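Local atomic coordinates of prophage lambdalm01, antigen B (Listeria monocytogenes, PDB entry 4ACV), a protein that probably acts as a phage tail terminator, forming a six-chain assembly that would cap the tail tube of a Listeria prophage. Residues D44-E49 with K57-I62. Sequence-based numbering, arbitrary orientation.
Sequences DQEEEE and KYRFAI
Asp44 and Arg59 form a salt bridge beside their backbone pairing, with Asp44 OD1 2.6 Å from Arg59 NH1. The N-H...O angle of 136° makes its hydrogen-bond component weak. The carboxylate meets the guanidinium at its edge, the two planes steeply turned against each other. Asp44 CG stands between its own N and carbonyl carbon (chi1 66°), which brings OD1 over the aliphatic stem of Arg59. Strand 110-122 adds further partners: Arg59 NE and Lys57 NZ each form a salt bridge with Glu118, and Glu48 OE1, which touches Lys57 CG, bonds Ser120 OG.

The main chains supply four bonds. Arg59 N reaches Asp44 O at 3.0 Å in a bond almost straight at hydrogen, whereas the return bond from Asp44 N to Arg59 O is weak at 3.4 Å. Around Glu46 and Lys57 both bonds are sound: Glu46 N to Lys57 O measures 2.9 Å, and Lys57 N to Glu46 O 2.8 Å.

Between these hydrogen-bonded pairs, Gln45 and Tyr58 make the non-hydrogen-bonded one, their CA atoms 4.4 Å apart. Their side chains lie alongside each other on the face turned to helix 6-19. With CG anti to N, Gln45 sets CG over one face of the phenol ring, toward its rim and 3.9 Å from the centroid, a CH-pi contact; the extended chain carries the amide on, stacked nearly parallel to the ring. Gln45 NE2 bonds Glu56 OE2 of the same hairpin and, outside it, Leu4 O, which Tyr58 OH also reaches.

Asp44 and Gln45 also pair with a strand of another protein chain, continuing the sheet across the interface. Strand axes 163° apart and alternating pair types show antiparallel pairing, and the short link between consecutive strands 37-48 and 55-66 makes it a beta hairpin.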
ATOM      1  N   ASP B  44       9.351  13.072   4.784  1.00 14.60           N
ATOM      2  CA  ASP B  44       8.051  13.723   4.824  1.00 14.37           C
ATOM      3  C   ASP B  44       7.873  14.645   6.029  1.00 15.98           C
ATOM      4  O   ASP B  44       8.774  14.785   6.841  1.00 22.69           O
ATOM      5  CB  ASP B  44       6.906  12.694   4.703  1.00 14.07           C
ATOM      6  CG  ASP B  44       6.809  11.742   5.908  1.00 27.44           C
ATOM      7  OD1 ASP B  44       7.444  11.996   6.953  1.00 28.04           O
ATOM      8  OD2 ASP B  44       6.077  10.733   5.808  1.00 28.34           O
ATOM      9  N   GLN B  45       6.712  15.279   6.126  1.00 21.24           N
ATOM     10  CA  GLN B  45       6.457  16.284   7.146  1.00 22.80           C
ATOM     11  C   GLN B  45       4.950  16.360   7.345  1.00 24.74           C
ATOM     12  O   GLN B  45       4.196  16.320   6.375  1.00 24.81           O
ATOM     13  CB  GLN B  45       7.033  17.633   6.694  1.00 20.64           C
ATOM     14  CG  GLN B  45       6.979  18.775   7.699  1.00 21.68           C
ATOM     15  CD  GLN B  45       7.563  20.073   7.114  1.00 23.65           C
ATOM     16  OE1 GLN B  45       8.304  20.042   6.133  1.00 22.39           O
ATOM     17  NE2 GLN B  45       7.227  21.206   7.714  1.00 21.28           N
ATOM     18  N   GLU B  46       4.519  16.460   8.600  1.00 26.41           N
ATOM     19  CA  GLU B  46       3.093  16.456   8.948  1.00 30.29           C
ATOM     20  C   GLU B  46       2.824  17.336  10.161  1.00 31.39           C
ATOM     21  O   GLU B  46       3.653  17.431  11.068  1.00 30.02           O
ATOM     22  CB  GLU B  46       2.630  15.032   9.297  1.00 31.48           C
ATOM     23  CG  GLU B  46       2.730  14.023   8.166  1.00 44.31           C
ATOM     24  CD  GLU B  46       1.733  14.298   7.044  1.00 54.99           C
ATOM     25  OE1 GLU B  46       0.783  15.087   7.266  1.00 56.88           O
ATOM     26  OE2 GLU B  46       1.902  13.727   5.943  1.00 50.24           O
ATOM     27  N   GLU B  47       1.653  17.951  10.213  1.00 30.45           N
ATOM     28  CA  GLU B  47       1.256  18.603  11.452  1.00 36.49           C
ATOM     29  C   GLU B  47       0.947  17.584  12.554  1.00 37.16           C
ATOM     30  O   GLU B  47       0.528  16.462  12.295  1.00 34.68           O
ATOM     31  CB  GLU B  47       0.083  19.545  11.225  1.00 44.35           C
ATOM     32  CG  GLU B  47       0.426  20.674  10.273  1.00 56.43           C
ATOM     33  CD  GLU B  47      -0.463  21.875  10.471  1.00 64.30           C
ATOM     34  OE1 GLU B  47      -1.680  21.682  10.683  1.00 60.81           O
ATOM     35  OE2 GLU B  47       0.063  23.008  10.431  1.00 70.94           O
ATOM     36  N   GLU B  48       1.194  17.981  13.788  1.00 38.70           N
ATOM     37  CA  GLU B  48       0.915  17.145  14.940  1.00 44.30           C
ATOM     38  C   GLU B  48      -0.089  17.914  15.804  1.00 44.21           C
ATOM     39  O   GLU B  48      -0.134  19.146  15.758  1.00 44.01           O
ATOM     40  CB  GLU B  48       2.225  16.884  15.684  1.00 48.03           C
ATOM     41  CG  GLU B  48       2.164  15.959  16.876  1.00 54.15           C
ATOM     42  CD  GLU B  48       3.510  15.877  17.589  1.00 57.45           C
ATOM     43  OE1 GLU B  48       4.552  16.038  16.909  1.00 50.03           O
ATOM     44  OE2 GLU B  48       3.527  15.661  18.823  1.00 62.85           O
ATOM     45  N   GLU B  49      -0.919  17.211  16.562  1.00 47.29           N
ATOM     46  CA  GLU B  49      -1.956  17.901  17.330  1.00 43.50           C
ATOM     47  C   GLU B  49      -1.341  18.730  18.457  1.00 48.21           C
ATOM     48  O   GLU B  49      -0.504  18.244  19.223  1.00 50.11           O
ATOM     49  CB  GLU B  49      -2.994  16.921  17.870  1.00 38.41           C
ATOM     50  N   LYS B  57       5.817  17.210  12.758  1.00 24.62           N
ATOM     51  CA  LYS B  57       6.744  16.085  12.709  1.00 18.60           C
ATOM     52  C   LYS B  57       7.468  16.062  11.382  1.00 15.96           C
ATOM     53  O   LYS B  57       6.845  16.129  10.330  1.00 17.12           O
ATOM     54  CB  LYS B  57       6.018  14.753  12.892  1.00 15.67           C
ATOM     55  CG  LYS B  57       5.461  14.524  14.278  1.00 34.45           C
ATOM     56  CD  LYS B  57       4.796  13.160  14.393  1.00 41.20           C
ATOM     57  CE  LYS B  57       4.300  12.900  15.812  1.00 53.36           C
ATOM     58  NZ  LYS B  57       3.993  11.454  16.035  1.00 60.63           N
ATOM     59  N   TYR B  58       8.788  15.954  11.440  1.00 17.41           N
ATOM     60  CA  TYR B  58       9.587  15.758  10.241  1.00 18.08           C
ATOM     61  C   TYR B  58      10.256  14.391  10.300  1.00 19.96           C
ATOM     62  O   TYR B  58      10.804  13.983  11.337  1.00 19.40           O
ATOM     63  CB  TYR B  58      10.678  16.826  10.119  1.00 19.37           C
ATOM     64  CG  TYR B  58      10.223  18.276  10.131  1.00 22.11           C
ATOM     65  CD1 TYR B  58       9.661  18.850  11.268  1.00 23.39           C
ATOM     66  CD2 TYR B  58      10.415  19.090   9.023  1.00 24.21           C
ATOM     67  CE1 TYR B  58       9.270  20.190  11.285  1.00 17.87           C
ATOM     68  CE2 TYR B  58      10.042  20.428   9.036  1.00 27.64           C
ATOM     69  CZ  TYR B  58       9.471  20.970  10.167  1.00 26.42           C
ATOM     70  OH  TYR B  58       9.098  22.295  10.162  1.00 29.08           O
ATOM     71  N   ARG B  59      10.231  13.690   9.174  1.00 19.09           N
ATOM     72  CA  ARG B  59      10.897  12.404   9.068  1.00 15.30           C
ATOM     73  C   ARG B  59      12.035  12.438   8.051  1.00 18.01           C
ATOM     74  O   ARG B  59      11.908  12.977   6.953  1.00 20.95           O
ATOM     75  CB  ARG B  59       9.900  11.300   8.743  1.00 15.99           C
ATOM     76  CG  ARG B  59       8.888  11.082   9.854  1.00 21.77           C
ATOM     77  CD  ARG B  59       7.826  10.019   9.536  1.00 20.85           C
ATOM     78  NE  ARG B  59       6.625  10.325  10.311  1.00 48.22           N
ATOM     79  CZ  ARG B  59       5.541  10.931   9.826  1.00 58.56           C
ATOM     80  NH1 ARG B  59       5.465  11.255   8.537  1.00 62.98           N
ATOM     81  NH2 ARG B  59       4.515  11.190  10.627  1.00 56.12           N
ATOM     82  N   PHE B  60      13.161  11.863   8.433  1.00 23.34           N
ATOM     83  CA  PHE B  60      14.294  11.784   7.531  1.00 27.79           C
ATOM     84  C   PHE B  60      15.101  10.561   7.923  1.00 26.01           C
ATOM     85  O   PHE B  60      14.896   9.980   8.996  1.00 31.08           O
ATOM     86  CB  PHE B  60      15.133  13.066   7.610  1.00 15.51           C
ATOM     87  CG  PHE B  60      15.667  13.345   8.981  1.00 23.63           C
ATOM     88  CD1 PHE B  60      16.833  12.723   9.425  1.00 19.52           C
ATOM     89  CD2 PHE B  60      15.001  14.212   9.837  1.00 22.14           C
ATOM     90  CE1 PHE B  60      17.334  12.965  10.695  1.00 19.65           C
ATOM     91  CE2 PHE B  60      15.496  14.463  11.112  1.00 23.62           C
ATOM     92  CZ  PHE B  60      16.672  13.838  11.540  1.00 22.24           C
ATOM     93  N   ALA B  61      16.014  10.162   7.052  1.00 23.28           N
ATOM     94  CA  ALA B  61      16.838   8.990   7.311  1.00 22.51           C
ATOM     95  C   ALA B  61      18.304   9.325   7.111  1.00 21.10           C
ATOM     96  O   ALA B  61      18.659  10.117   6.233  1.00 24.93           O
ATOM     97  CB  ALA B  61      16.426   7.832   6.390  1.00 19.27           C
ATOM     98  N   ILE B  62      19.159   8.730   7.928  1.00 18.03           N
ATOM     99  CA  ILE B  62      20.590   8.851   7.711  1.00 19.78           C
ATOM    100  C   ILE B  62      21.099   7.620   6.983  1.00 22.33           C
ATOM    101  O   ILE B  62      20.912   6.500   7.456  1.00 23.61           O
ATOM    102  CB  ILE B  62      21.358   9.005   9.023  1.00 26.51           C
ATOM    103  CG1 ILE B  62      20.860  10.234   9.778  1.00 26.68           C
ATOM    104  CG2 ILE B  62      22.854   9.103   8.743  1.00 28.90           C
ATOM    105  CD1 ILE B  62      21.069  11.534   9.022  1.00 31.63           C
TER